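PDB 1PG6: hypothetical protein SpyM3_0169, which is of unknown function but belongs to the AIM24 family of the cupin clan, a mainly beta protein that binds calcium ions. Local coordinates for residues A[102-107]-A[219-224]; A[111-116]-A[156-161]; A[147-152]-A[184-189]. One frame throughout, in Å; residues are numbered along the deposited sequence.

Contact 1. Residues A[102-107]-A[219-224]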
ATOM      1  N   GLN A 102       0.628  12.166   0.257  1.00  7.66           N
ATOM      2  CA  GLN A 102      -0.551  12.287  -0.585  1.00  9.04           C
ATOM      3  C   GLN A 102      -1.243  10.942  -0.759  1.00  8.77           C
ATOM      4  O   GLN A 102      -0.732   9.903  -0.337  1.00  9.06           O
ATOM      5  CB  GLN A 102      -0.162  12.835  -1.968  1.00 11.97           C
ATOM      6  CG  GLN A 102       0.357  14.287  -1.955  1.00 14.17           C
ATOM      7  CD  GLN A 102       0.753  14.799  -3.340  1.00 16.33           C
ATOM      8  OE1 GLN A 102       0.539  15.969  -3.675  1.00 20.61           O
ATOM      9  NE2 GLN A 102       1.343  13.929  -4.141  1.00 16.95           N
ATOM     10  N   ILE A 103      -2.419  10.983  -1.368  1.00  9.56           N
ATOM     11  CA  ILE A 103      -3.201   9.785  -1.639  1.00  9.41           C
ATOM     12  C   ILE A 103      -3.539   9.809  -3.120  1.00 11.45           C
ATOM     13  O   ILE A 103      -3.826  10.866  -3.680  1.00 12.52           O
ATOM     14  CB  ILE A 103      -4.523   9.768  -0.828  1.00 10.60           C
ATOM     15  CG1 ILE A 103      -4.212   9.709   0.670  1.00 11.92           C
ATOM     16  CG2 ILE A 103      -5.380   8.568  -1.237  1.00 10.53           C
ATOM     17  CD1 ILE A 103      -5.436   9.885   1.560  1.00 12.60           C
ATOM     18  N   VAL A 104      -3.483   8.649  -3.760  1.00 11.68           N
ATOM     19  CA  VAL A 104      -3.820   8.556  -5.171  1.00 12.55           C
ATOM     20  C   VAL A 104      -4.813   7.413  -5.325  1.00 13.25           C
ATOM     21  O   VAL A 104      -4.640   6.346  -4.734  1.00 13.80           O
ATOM     22  CB  VAL A 104      -2.556   8.297  -6.047  1.00 14.38           C
ATOM     23  CG1 VAL A 104      -1.839   7.035  -5.594  1.00 16.65           C
ATOM     24  CG2 VAL A 104      -2.943   8.205  -7.512  1.00 18.63           C
ATOM     25  N   ALA A 105      -5.871   7.658  -6.089  1.00 11.74           N
ATOM     26  CA  ALA A 105      -6.895   6.645  -6.324  1.00 11.24           C
ATOM     27  C   ALA A 105      -6.669   6.057  -7.710  1.00 12.00           C
ATOM     28  O   ALA A 105      -6.506   6.789  -8.682  1.00 13.89           O
ATOM     29  CB  ALA A 105      -8.280   7.272  -6.237  1.00 11.90           C
ATOM     30  N   LEU A 106      -6.663   4.735  -7.792  1.00 13.21           N
ATOM     31  CA  LEU A 106      -6.447   4.052  -9.053  1.00 14.27           C
ATOM     32  C   LEU A 106      -7.595   3.083  -9.334  1.00 16.61           C
ATOM     33  O   LEU A 106      -7.949   2.260  -8.482  1.00 15.40           O
ATOM     34  CB  LEU A 106      -5.109   3.309  -9.000  1.00 13.60           C
ATOM     35  CG  LEU A 106      -3.869   4.196  -8.788  1.00 15.04           C
ATOM     36  CD1 LEU A 106      -2.642   3.332  -8.516  1.00 14.59           C
ATOM     37  CD2 LEU A 106      -3.635   5.056 -10.027  1.00 14.72           C
ATOM     38  N   GLU A 107      -8.178   3.200 -10.526  1.00 17.06           N
ATOM     39  CA  GLU A 107      -9.291   2.351 -10.945  1.00 18.48           C
ATOM     40  C   GLU A 107      -8.763   0.983 -11.357  1.00 18.39           C
ATOM     41  O   GLU A 107      -7.813   0.880 -12.133  1.00 19.03           O
ATOM     42  CB  GLU A 107     -10.026   2.998 -12.124  1.00 21.81           C
ATOM     43  CG  GLU A 107     -11.264   2.242 -12.604  1.00 25.76           C
ATOM     44  CD  GLU A 107     -12.434   2.335 -11.641  1.00 29.88           C
ATOM     45  OE1 GLU A 107     -13.528   1.827 -11.977  1.00 32.09           O
ATOM     46  OE2 GLU A 107     -12.267   2.917 -10.547  1.00 30.90           O
ATOM     47  N   GLU A 219       2.645   2.519 -15.786  1.00 16.12           N
ATOM     48  CA  GLU A 219       2.933   3.676 -14.943  1.00 16.03           C
ATOM     49  C   GLU A 219       3.675   3.294 -13.670  1.00 15.29           C
ATOM     50  O   GLU A 219       3.506   2.202 -13.132  1.00 12.92           O
ATOM     51  CB  GLU A 219       1.638   4.405 -14.570  1.00 19.62           C
ATOM     52  CG  GLU A 219       0.897   5.037 -15.740  1.00 24.42           C
ATOM     53  CD  GLU A 219       0.325   4.013 -16.697  1.00 27.27           C
ATOM     54  OE1 GLU A 219      -0.422   3.124 -16.231  1.00 27.69           O
ATOM     55  OE2 GLU A 219       0.616   4.105 -17.911  1.00 27.09           O
ATOM     56  N   ILE A 220       4.510   4.214 -13.201  1.00 14.14           N
ATOM     57  CA  ILE A 220       5.273   4.019 -11.978  1.00 14.04           C
ATOM     58  C   ILE A 220       5.002   5.250 -11.125  1.00 12.94           C
ATOM     59  O   ILE A 220       5.208   6.371 -11.580  1.00 14.46           O
ATOM     60  CB  ILE A 220       6.788   3.953 -12.260  1.00 15.75           C
ATOM     61  CG1 ILE A 220       7.104   2.748 -13.149  1.00 15.30           C
ATOM     62  CG2 ILE A 220       7.557   3.864 -10.952  1.00 15.19           C
ATOM     63  CD1 ILE A 220       8.491   2.794 -13.747  1.00 19.45           C
ATOM     64  N   TYR A 221       4.517   5.049  -9.904  1.00 11.05           N
ATOM     65  CA  TYR A 221       4.257   6.172  -9.011  1.00 10.23           C
ATOM     66  C   TYR A 221       5.360   6.206  -7.981  1.00  9.04           C
ATOM     67  O   TYR A 221       5.568   5.241  -7.248  1.00 10.64           O
ATOM     68  CB  TYR A 221       2.898   6.017  -8.322  1.00 10.21           C
ATOM     69  CG  TYR A 221       1.748   6.151  -9.280  1.00 12.13           C
ATOM     70  CD1 TYR A 221       1.178   7.398  -9.549  1.00 10.54           C
ATOM     71  CD2 TYR A 221       1.273   5.043  -9.979  1.00 13.58           C
ATOM     72  CE1 TYR A 221       0.163   7.535 -10.496  1.00 15.58           C
ATOM     73  CE2 TYR A 221       0.260   5.175 -10.927  1.00 14.04           C
ATOM     74  CZ  TYR A 221      -0.285   6.412 -11.181  1.00 14.52           C
ATOM     75  OH  TYR A 221      -1.271   6.527 -12.139  1.00 19.40           O
ATOM     76  N   ILE A 222       6.097   7.304  -7.945  1.00  9.80           N
ATOM     77  CA  ILE A 222       7.166   7.418  -6.969  1.00  9.19           C
ATOM     78  C   ILE A 222       6.821   8.503  -5.966  1.00  9.32           C
ATOM     79  O   ILE A 222       5.956   9.344  -6.220  1.00  9.92           O
ATOM     80  CB  ILE A 222       8.516   7.755  -7.628  1.00 10.89           C
ATOM     81  CG1 ILE A 222       8.435   9.106  -8.334  1.00 12.15           C
ATOM     82  CG2 ILE A 222       8.898   6.661  -8.615  1.00 11.77           C
ATOM     83  CD1 ILE A 222       9.780   9.635  -8.786  1.00 15.35           C
ATOM     84  N   GLN A 223       7.487   8.465  -4.820  1.00  7.78           N
ATOM     85  CA  GLN A 223       7.261   9.449  -3.769  1.00  7.87           C
ATOM     86  C   GLN A 223       8.581  10.185  -3.554  1.00  7.54           C
ATOM     87  O   GLN A 223       9.645   9.630  -3.790  1.00  9.91           O
ATOM     88  CB  GLN A 223       6.787   8.764  -2.480  1.00  6.50           C
ATOM     89  CG  GLN A 223       7.790   7.797  -1.860  1.00  9.31           C
ATOM     90  CD  GLN A 223       7.234   7.050  -0.656  1.00 11.64           C
ATOM     91  OE1 GLN A 223       7.992   6.542   0.180  1.00 13.35           O
ATOM     92  NE2 GLN A 223       5.916   6.958  -0.569  1.00  6.56           N
ATOM     93  N   SER A 224       8.507  11.433  -3.103  1.00  7.25           N
ATOM     94  CA  SER A 224       9.708  12.246  -2.936  1.00  7.77           C
ATOM     95  C   SER A 224      10.474  12.129  -1.618  1.00  7.99           C
ATOM     96  O   SER A 224      11.421  12.877  -1.390  1.00  8.06           O
ATOM     97  CB  SER A 224       9.380  13.714  -3.206  1.00  7.78           C
ATOM     98  OG  SER A 224       8.509  14.217  -2.218  1.00  9.50           O
TER
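The aromatic ring of Tyr221 overlaps the end of Leu106, which lies against its hydroxyl half. Leu106 CD2 carries the contact. It is 3.5 Å from Tyr221 OH and 3.8 Å from Tyr221 CZ. The other methyl, Leu106 CD1, reaches Tyr221 CE2 at 4.2 Å. Leu106 CD2 lies obliquely to the ring, and the two side chains run antiparallel alongside one another. In Tyr221 the ring carbon CG is anti to the carbonyl carbon (chi1 -68°), which lays the ring along the gap between the strands. Val104 adds a looser touch on the ring, also oblique, with Val104 CG2 4.4 Å from Tyr221 CE1.

No hydrogen bond joins the two segments. Their strands belong to different six-stranded sheets, and the nearest CA atoms, Val104 CA and Tyr221 CA, are 9.3 Å apart. Strand 103-108 is the outermost strand of one sheet and pairs with strand 156-161. Strand 219-223 lies in the other, between strands 183-187 and 166-171. The Tyr221 side chain also touches Lys168 of strand 166-171. Leu106 meets Tyr113 as well, so it is shared by two tyrosines.

Leu106 and Tyr221 are buried, while Val104 is partly exposed. The chemistry implies that the sheets are joined here by apolar contact of aliphatic methyls with one aromatic ring, without a polar bond to fix their register.

Contact 2. Residues A[111-116]-A[156-161]. With CA (calcium ion), chain B.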
ATOM      1  N   LYS A 111      -6.678  -2.540 -15.846  1.00 24.69           N
ATOM      2  CA  LYS A 111      -5.379  -2.229 -15.266  1.00 23.25           C
ATOM      3  C   LYS A 111      -5.347  -2.668 -13.806  1.00 20.59           C
ATOM      4  O   LYS A 111      -6.350  -2.583 -13.097  1.00 19.78           O
ATOM      5  CB  LYS A 111      -5.097  -0.725 -15.373  1.00 24.67           C
ATOM      6  CG  LYS A 111      -4.978  -0.223 -16.809  1.00 27.57           C
ATOM      7  CD  LYS A 111      -4.737   1.279 -16.875  1.00 30.31           C
ATOM      8  CE  LYS A 111      -3.369   1.673 -16.322  1.00 29.98           C
ATOM      9  NZ  LYS A 111      -2.244   1.268 -17.215  1.00 30.57           N
ATOM     10  N   GLN A 112      -4.193  -3.164 -13.379  1.00 18.98           N
ATOM     11  CA  GLN A 112      -3.992  -3.605 -12.009  1.00 18.29           C
ATOM     12  C   GLN A 112      -2.649  -3.053 -11.582  1.00 15.01           C
ATOM     13  O   GLN A 112      -1.873  -2.588 -12.417  1.00 17.45           O
ATOM     14  CB  GLN A 112      -3.980  -5.133 -11.905  1.00 18.08           C
ATOM     15  CG  GLN A 112      -5.301  -5.808 -12.266  1.00 18.99           C
ATOM     16  CD  GLN A 112      -6.461  -5.357 -11.395  1.00 19.51           C
ATOM     17  OE1 GLN A 112      -6.296  -5.080 -10.208  1.00 17.00           O
ATOM     18  NE2 GLN A 112      -7.651  -5.302 -11.982  1.00 18.86           N
ATOM     19  N   TYR A 113      -2.366  -3.110 -10.286  1.00 16.15           N
ATOM     20  CA  TYR A 113      -1.117  -2.570  -9.773  1.00 14.09           C
ATOM     21  C   TYR A 113      -0.468  -3.411  -8.691  1.00 14.52           C
ATOM     22  O   TYR A 113      -1.110  -4.257  -8.069  1.00 15.46           O
ATOM     23  CB  TYR A 113      -1.352  -1.169  -9.198  1.00 15.14           C
ATOM     24  CG  TYR A 113      -1.937  -0.176 -10.178  1.00 16.03           C
ATOM     25  CD1 TYR A 113      -3.314  -0.127 -10.421  1.00 14.68           C
ATOM     26  CD2 TYR A 113      -1.108   0.677 -10.904  1.00 14.72           C
ATOM     27  CE1 TYR A 113      -3.847   0.745 -11.371  1.00 15.19           C
ATOM     28  CE2 TYR A 113      -1.629   1.547 -11.856  1.00 15.28           C
ATOM     29  CZ  TYR A 113      -2.991   1.576 -12.088  1.00 14.98           C
ATOM     30  OH  TYR A 113      -3.490   2.408 -13.059  1.00 15.86           O
ATOM     31  N   ARG A 114       0.819  -3.155  -8.481  1.00 13.11           N
ATOM     32  CA  ARG A 114       1.593  -3.797  -7.437  1.00 14.15           C
ATOM     33  C   ARG A 114       2.005  -2.618  -6.549  1.00 15.32           C
ATOM     34  O   ARG A 114       2.182  -1.497  -7.041  1.00 14.82           O
ATOM     35  CB  ARG A 114       2.834  -4.494  -8.008  1.00 16.49           C
ATOM     36  CG  ARG A 114       2.529  -5.589  -9.033  1.00 18.15           C
ATOM     37  CD  ARG A 114       3.781  -6.399  -9.351  1.00 18.64           C
ATOM     38  NE  ARG A 114       3.677  -7.170 -10.597  1.00 20.57           N
ATOM     39  CZ  ARG A 114       3.067  -8.346 -10.716  1.00 23.40           C
ATOM     40  NH1 ARG A 114       2.492  -8.917  -9.664  1.00 18.99           N
ATOM     41  NH2 ARG A 114       3.039  -8.958 -11.890  1.00 22.52           N
ATOM     42  N   LEU A 115       2.126  -2.859  -5.250  1.00 16.06           N
ATOM     43  CA  LEU A 115       2.500  -1.803  -4.318  1.00 17.55           C
ATOM     44  C   LEU A 115       3.487  -2.286  -3.282  1.00 16.89           C
ATOM     45  O   LEU A 115       3.454  -3.442  -2.860  1.00 16.45           O
ATOM     46  CB  LEU A 115       1.278  -1.278  -3.563  1.00 19.81           C
ATOM     47  CG  LEU A 115      -0.025  -0.980  -4.297  1.00 21.78           C
ATOM     48  CD1 LEU A 115      -0.761  -2.277  -4.568  1.00 19.64           C
ATOM     49  CD2 LEU A 115      -0.886  -0.069  -3.427  1.00 22.54           C
ATOM     50  N   ASN A 116       4.361  -1.381  -2.866  1.00 16.00           N
ATOM     51  CA  ASN A 116       5.346  -1.676  -1.838  1.00 17.87           C
ATOM     52  C   ASN A 116       4.693  -1.598  -0.472  1.00 20.82           C
ATOM     53  O   ASN A 116       3.601  -1.050  -0.329  1.00 18.04           O
ATOM     54  CB  ASN A 116       6.475  -0.656  -1.885  1.00 16.74           C
ATOM     55  CG  ASN A 116       7.602  -1.087  -2.772  1.00 16.78           C
ATOM     56  OD1 ASN A 116       8.139  -0.294  -3.550  1.00 15.68           O
ATOM     57  ND2 ASN A 116       7.978  -2.351  -2.665  1.00 13.77           N
ATOM     58  N   GLY A 156     -12.859  -2.297  -9.006  1.00 20.35           N
ATOM     59  CA  GLY A 156     -12.969  -1.444  -7.839  1.00 19.14           C
ATOM     60  C   GLY A 156     -11.922  -0.355  -7.830  1.00 17.38           C
ATOM     61  O   GLY A 156     -11.248  -0.106  -8.831  1.00 18.08           O
ATOM     62  N   THR A 157     -11.790   0.305  -6.689  1.00 16.21           N
ATOM     63  CA  THR A 157     -10.812   1.374  -6.557  1.00 15.81           C
ATOM     64  C   THR A 157      -9.753   1.026  -5.525  1.00 13.70           C
ATOM     65  O   THR A 157     -10.059   0.460  -4.481  1.00 13.94           O
ATOM     66  CB  THR A 157     -11.472   2.686  -6.112  1.00 17.82           C
ATOM     67  OG1 THR A 157     -12.453   3.081  -7.076  1.00 19.48           O
ATOM     68  CG2 THR A 157     -10.422   3.782  -5.975  1.00 18.70           C
ATOM     69  N   LEU A 158      -8.508   1.368  -5.836  1.00 12.88           N
ATOM     70  CA  LEU A 158      -7.387   1.150  -4.939  1.00 11.27           C
ATOM     71  C   LEU A 158      -6.911   2.531  -4.506  1.00 11.63           C
ATOM     72  O   LEU A 158      -6.782   3.430  -5.337  1.00 11.05           O
ATOM     73  CB  LEU A 158      -6.236   0.440  -5.659  1.00 13.33           C
ATOM     74  CG  LEU A 158      -4.853   0.574  -4.998  1.00 15.08           C
ATOM     75  CD1 LEU A 158      -4.794  -0.292  -3.738  1.00 14.74           C
ATOM     76  CD2 LEU A 158      -3.765   0.141  -5.978  1.00 14.92           C
ATOM     77  N   LEU A 159      -6.683   2.712  -3.212  1.00 11.19           N
ATOM     78  CA  LEU A 159      -6.164   3.982  -2.717  1.00 10.85           C
ATOM     79  C   LEU A 159      -4.751   3.700  -2.213  1.00 11.24           C
ATOM     80  O   LEU A 159      -4.560   2.867  -1.327  1.00 11.68           O
ATOM     81  CB  LEU A 159      -7.021   4.532  -1.565  1.00 10.25           C
ATOM     82  CG  LEU A 159      -8.474   4.912  -1.866  1.00 10.49           C
ATOM     83  CD1 LEU A 159      -9.117   5.543  -0.629  1.00 11.36           C
ATOM     84  CD2 LEU A 159      -8.524   5.890  -3.030  1.00 10.20           C
ATOM     85  N   ALA A 160      -3.763   4.374  -2.799  1.00 10.35           N
ATOM     86  CA  ALA A 160      -2.371   4.214  -2.397  1.00 10.61           C
ATOM     87  C   ALA A 160      -1.945   5.521  -1.734  1.00 10.65           C
ATOM     88  O   ALA A 160      -2.494   6.579  -2.040  1.00 10.95           O
ATOM     89  CB  ALA A 160      -1.494   3.926  -3.611  1.00 10.41           C
ATOM     90  N   ASN A 161      -0.981   5.450  -0.823  1.00 10.55           N
ATOM     91  CA  ASN A 161      -0.523   6.649  -0.117  1.00 10.68           C
ATOM     92  C   ASN A 161       0.997   6.758  -0.190  1.00  9.98           C
ATOM     93  O   ASN A 161       1.693   5.752  -0.246  1.00 10.25           O
ATOM     94  CB  ASN A 161      -0.955   6.567   1.347  1.00 14.68           C
ATOM     95  CG  ASN A 161      -0.071   5.639   2.147  1.00 16.46           C
ATOM     96  OD1 ASN A 161       0.956   6.060   2.676  1.00 23.81           O
ATOM     97  ND2 ASN A 161      -0.437   4.371   2.210  1.00 18.95           N
TER
HETATM   98 CA    CA B 237       1.182   8.628   3.393  1.00 31.32          CA
HETATM   99  O   HOH W   1      -0.480  10.299   2.569  1.00 15.73           O
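Leu115 and Leu158 meet tip to tip between two sheets, and they form the tight part of this contact. Leu115 CD2 is 3.9 Å from Leu158 CD2 and equally near the other methyl, Leu158 CD1. Leu115 CD1 also lies 4.1 Å from Leu158 CD2. The two leucines start differently from their backbones. Leu158 CG is anti to its own N (chi1 160°), whereas Leu115 CG sits beside its N (chi1 -45°). Ala160 fills the next place along its strand, with Ala160 CB 4.0 Å from Leu115 CD2. All of these residues are buried.

The contact is looser toward Tyr113. There the beta carbon does the touching: Tyr113 CB is 4.2 Å from Leu158 CD2, and this methyl lies obliquely to the ring. Arg114, whose CB is directed away from strand 156-161, is partly exposed on the far face of its own strand, where it packs on Trp186 and Arg188.

The strand axes are 9.1 Å apart at closest approach and 32° from parallel, a face-to-face packing of sheets. Just past Ala160 the chemistry changes. Asn161 OD1 binds a calcium ion at 2.7 Å, and a water, Thr99 and Ser162 bind it too. The amide of Asn161 is held at its other end, where ND2 is hydrogen-bonded to Gly118 O. Strand 156-161 therefore carries both a buried apolar patch and a metal ligand. No hydrogen bond crosses between the segments, which implies that aliphatic packing joins the sheets here, with the calcium site at one end.

Contact 3. Residues A[147-152]-A[184-189]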
ATOM      1  N   LEU A 147      10.536  -8.391   2.784  1.00 40.00           N
ATOM      2  CA  LEU A 147      10.046  -7.363   1.871  1.00 36.97           C
ATOM      3  C   LEU A 147       8.881  -7.949   1.076  1.00 34.38           C
ATOM      4  O   LEU A 147       9.059  -8.907   0.327  1.00 34.27           O
ATOM      5  CB  LEU A 147      11.167  -6.940   0.918  1.00 38.27           C
ATOM      6  CG  LEU A 147      11.049  -5.571   0.250  1.00 39.24           C
ATOM      7  CD1 LEU A 147      11.124  -4.486   1.313  1.00 40.57           C
ATOM      8  CD2 LEU A 147      12.172  -5.393  -0.758  1.00 39.85           C
ATOM      9  N   PHE A 148       7.693  -7.377   1.235  1.00 31.36           N
ATOM     10  CA  PHE A 148       6.524  -7.879   0.528  1.00 28.11           C
ATOM     11  C   PHE A 148       5.926  -6.900  -0.473  1.00 24.97           C
ATOM     12  O   PHE A 148       5.918  -5.689  -0.253  1.00 23.34           O
ATOM     13  CB  PHE A 148       5.434  -8.287   1.523  1.00 30.83           C
ATOM     14  CG  PHE A 148       5.716  -9.575   2.241  1.00 33.80           C
ATOM     15  CD1 PHE A 148       6.764  -9.670   3.149  1.00 35.38           C
ATOM     16  CD2 PHE A 148       4.929 -10.697   2.009  1.00 34.55           C
ATOM     17  CE1 PHE A 148       7.023 -10.864   3.820  1.00 36.16           C
ATOM     18  CE2 PHE A 148       5.179 -11.896   2.672  1.00 37.07           C
ATOM     19  CZ  PHE A 148       6.230 -11.977   3.581  1.00 36.94           C
ATOM     20  N   VAL A 149       5.425  -7.443  -1.576  1.00 20.61           N
ATOM     21  CA  VAL A 149       4.786  -6.639  -2.607  1.00 18.79           C
ATOM     22  C   VAL A 149       3.340  -7.100  -2.744  1.00 19.47           C
ATOM     23  O   VAL A 149       3.064  -8.300  -2.779  1.00 17.10           O
ATOM     24  CB  VAL A 149       5.486  -6.791  -3.976  1.00 18.08           C
ATOM     25  CG1 VAL A 149       4.662  -6.099  -5.057  1.00 18.98           C
ATOM     26  CG2 VAL A 149       6.884  -6.180  -3.914  1.00 17.36           C
HETATM   27  N   MSE A 150       2.426  -6.139  -2.810  1.00 18.27           N
HETATM   28  CA  MSE A 150       1.004  -6.419  -2.947  1.00 19.13           C
HETATM   29  C   MSE A 150       0.574  -6.257  -4.395  1.00 18.97           C
HETATM   30  O   MSE A 150       0.978  -5.310  -5.066  1.00 18.52           O
HETATM   31  CB  MSE A 150       0.195  -5.451  -2.078  1.00 20.38           C
HETATM   32  CG  MSE A 150      -1.314  -5.576  -2.214  1.00 24.13           C
HETATM   33 SE   MSE A 150      -2.240  -4.189  -1.227  1.00 30.51          SE
HETATM   34  CE  MSE A 150      -1.469  -4.507   0.492  1.00 30.02           C
ATOM     35  N   THR A 151      -0.237  -7.190  -4.885  1.00 17.90           N
ATOM     36  CA  THR A 151      -0.737  -7.113  -6.254  1.00 16.68           C
ATOM     37  C   THR A 151      -2.259  -7.189  -6.217  1.00 17.88           C
ATOM     38  O   THR A 151      -2.830  -8.051  -5.548  1.00 18.04           O
ATOM     39  CB  THR A 151      -0.185  -8.259  -7.133  1.00 16.89           C
ATOM     40  OG1 THR A 151       1.230  -8.089  -7.307  1.00 17.81           O
ATOM     41  CG2 THR A 151      -0.851  -8.246  -8.502  1.00 17.30           C
ATOM     42  N   THR A 152      -2.908  -6.280  -6.936  1.00 16.11           N
ATOM     43  CA  THR A 152      -4.364  -6.215  -6.978  1.00 16.95           C
ATOM     44  C   THR A 152      -4.975  -7.056  -8.089  1.00 18.22           C
ATOM     45  O   THR A 152      -4.292  -7.478  -9.021  1.00 17.61           O
ATOM     46  CB  THR A 152      -4.856  -4.767  -7.193  1.00 15.96           C
ATOM     47  OG1 THR A 152      -4.462  -4.315  -8.497  1.00 16.21           O
ATOM     48  CG2 THR A 152      -4.257  -3.837  -6.144  1.00 13.72           C
ATOM     49  N   VAL A 184       6.106   3.838  -4.939  1.00  9.14           N
ATOM     50  CA  VAL A 184       4.811   3.682  -4.285  1.00  9.38           C
ATOM     51  C   VAL A 184       4.021   2.499  -4.851  1.00 10.44           C
ATOM     52  O   VAL A 184       3.694   1.549  -4.136  1.00  9.89           O
ATOM     53  CB  VAL A 184       3.949   4.959  -4.446  1.00  9.37           C
ATOM     54  CG1 VAL A 184       2.583   4.760  -3.793  1.00 10.49           C
ATOM     55  CG2 VAL A 184       4.666   6.150  -3.822  1.00  9.18           C
ATOM     56  N   ALA A 185       3.718   2.572  -6.142  1.00 11.18           N
ATOM     57  CA  ALA A 185       2.942   1.536  -6.809  1.00 11.24           C
ATOM     58  C   ALA A 185       3.245   1.582  -8.299  1.00 11.48           C
ATOM     59  O   ALA A 185       3.700   2.602  -8.813  1.00 11.47           O
ATOM     60  CB  ALA A 185       1.452   1.782  -6.569  1.00  9.52           C
ATOM     61  N   TRP A 186       2.997   0.482  -9.001  1.00 12.20           N
ATOM     62  CA  TRP A 186       3.271   0.462 -10.431  1.00 12.02           C
ATOM     63  C   TRP A 186       2.389  -0.540 -11.163  1.00 13.90           C
ATOM     64  O   TRP A 186       1.833  -1.450 -10.552  1.00 14.40           O
ATOM     65  CB  TRP A 186       4.759   0.166 -10.670  1.00 13.02           C
ATOM     66  CG  TRP A 186       5.202  -1.206 -10.236  1.00 14.25           C
ATOM     67  CD1 TRP A 186       5.299  -2.319 -11.025  1.00 14.86           C
ATOM     68  CD2 TRP A 186       5.617  -1.609  -8.923  1.00 13.77           C
ATOM     69  NE1 TRP A 186       5.750  -3.387 -10.288  1.00 14.20           N
ATOM     70  CE2 TRP A 186       5.949  -2.982  -8.996  1.00 15.67           C
ATOM     71  CE3 TRP A 186       5.738  -0.946  -7.693  1.00 13.41           C
ATOM     72  CZ2 TRP A 186       6.398  -3.705  -7.882  1.00 14.02           C
ATOM     73  CZ3 TRP A 186       6.185  -1.668  -6.585  1.00 13.97           C
ATOM     74  CH2 TRP A 186       6.509  -3.036  -6.690  1.00 14.74           C
ATOM     75  N   SER A 187       2.250  -0.355 -12.470  1.00 14.68           N
ATOM     76  CA  SER A 187       1.417  -1.234 -13.290  1.00 14.73           C
ATOM     77  C   SER A 187       1.832  -2.694 -13.193  1.00 15.83           C
ATOM     78  O   SER A 187       3.016  -3.024 -13.264  1.00 15.01           O
ATOM     79  CB  SER A 187       1.465  -0.787 -14.748  1.00 13.96           C
ATOM     80  OG  SER A 187       0.871   0.492 -14.914  1.00 15.99           O
ATOM     81  N   ARG A 188       0.848  -3.571 -13.037  1.00 16.41           N
ATOM     82  CA  ARG A 188       1.122  -4.998 -12.928  1.00 18.31           C
ATOM     83  C   ARG A 188       1.671  -5.520 -14.252  1.00 19.35           C
ATOM     84  O   ARG A 188       2.421  -6.494 -14.286  1.00 17.56           O
ATOM     85  CB  ARG A 188      -0.154  -5.752 -12.568  1.00 21.06           C
ATOM     86  CG  ARG A 188       0.089  -7.207 -12.231  1.00 24.61           C
ATOM     87  CD  ARG A 188      -1.214  -7.917 -11.985  1.00 27.88           C
ATOM     88  NE  ARG A 188      -2.011  -7.991 -13.199  1.00 30.45           N
ATOM     89  CZ  ARG A 188      -3.232  -8.511 -13.254  1.00 32.64           C
ATOM     90  NH1 ARG A 188      -3.794  -9.003 -12.157  1.00 31.86           N
ATOM     91  NH2 ARG A 188      -3.888  -8.538 -14.406  1.00 32.91           N
ATOM     92  N   GLU A 189       1.290  -4.846 -15.331  1.00 20.56           N
ATOM     93  CA  GLU A 189       1.708  -5.196 -16.680  1.00 22.77           C
ATOM     94  C   GLU A 189       3.217  -5.007 -16.920  1.00 22.29           C
ATOM     95  O   GLU A 189       3.789  -5.578 -17.854  1.00 21.64           O
ATOM     96  CB  GLU A 189       0.882  -4.362 -17.668  1.00 24.63           C
ATOM     97  CG  GLU A 189       0.671  -2.907 -17.195  1.00 26.59           C
ATOM     98  CD  GLU A 189      -0.781  -2.548 -16.858  1.00 28.13           C
ATOM     99  OE1 GLU A 189      -1.403  -3.173 -15.948  1.00 18.01           O
ATOM    100  OE2 GLU A 189      -1.308  -1.603 -17.505  1.00 28.14           O
TER
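Trp186 has CG between its backbone N and carbonyl carbon (chi1 66°), and this carries the indole across toward Val149. Val149 CG1 meets the six-membered part of the indole, 3.9 Å from Trp186 CH2 and 4.1 Å from Trp186 CZ2. The methyl lies obliquely to the ring, and the valine side chain runs roughly perpendicular to that of Trp186. The indole is also braced by edge-to-face contacts with Tyr192 and Phe214.

Arg188 leaves its backbone extended and then bends at chi3 (66°). The methylene part does the packing: Arg188 CD is 3.5 Å from Thr151 CG2, and Arg188 CG is 4.0 Å from the same methyl. Beyond the bend, Arg188 NH1 comes within 3.5 Å of Thr152 O, but this is no hydrogen bond. The threonine hydroxyls have other partners. Thr151 OG1 is hydrogen-bonded to Arg114 NH1, and Thr152 OG1 to Gln112 OE1.

Arg114 belongs to strand 113-116, which lies between these two strands and pairs with both. Its side chain touches Val149, Trp186 and Arg188. The contact thus bridges over a middle strand within one sheet. Strand 183-187 also has a classic beta bulge, where Val184 and Ala185 both face Tyr221 of the next strand. The arrangement is that of second-neighbour strands in an antiparallel sheet, consistent with the mainly beta cupin clan.

From the N terminus, 102-107 opens the outermost loop, which contact 1 closes at 219-224. Contacts 2 and 3 both nest inside it. Contact 2 runs from 111-116 to 156-161. Contact 3 starts within that loop, at 147-152, and ends beyond it, at 184-189, so the two cross. Contacts 1 and 2 tie the two six-stranded sheets together. Contact 3 spans strands of one sheet, on both sides of strand 113-116. Backbone pairing connects them: 103-108 neighbours 156-161, and 219-223 neighbours 183-187. Lys111 adds a polar tie among all three, through salt bridges to Glu219 and Glu189.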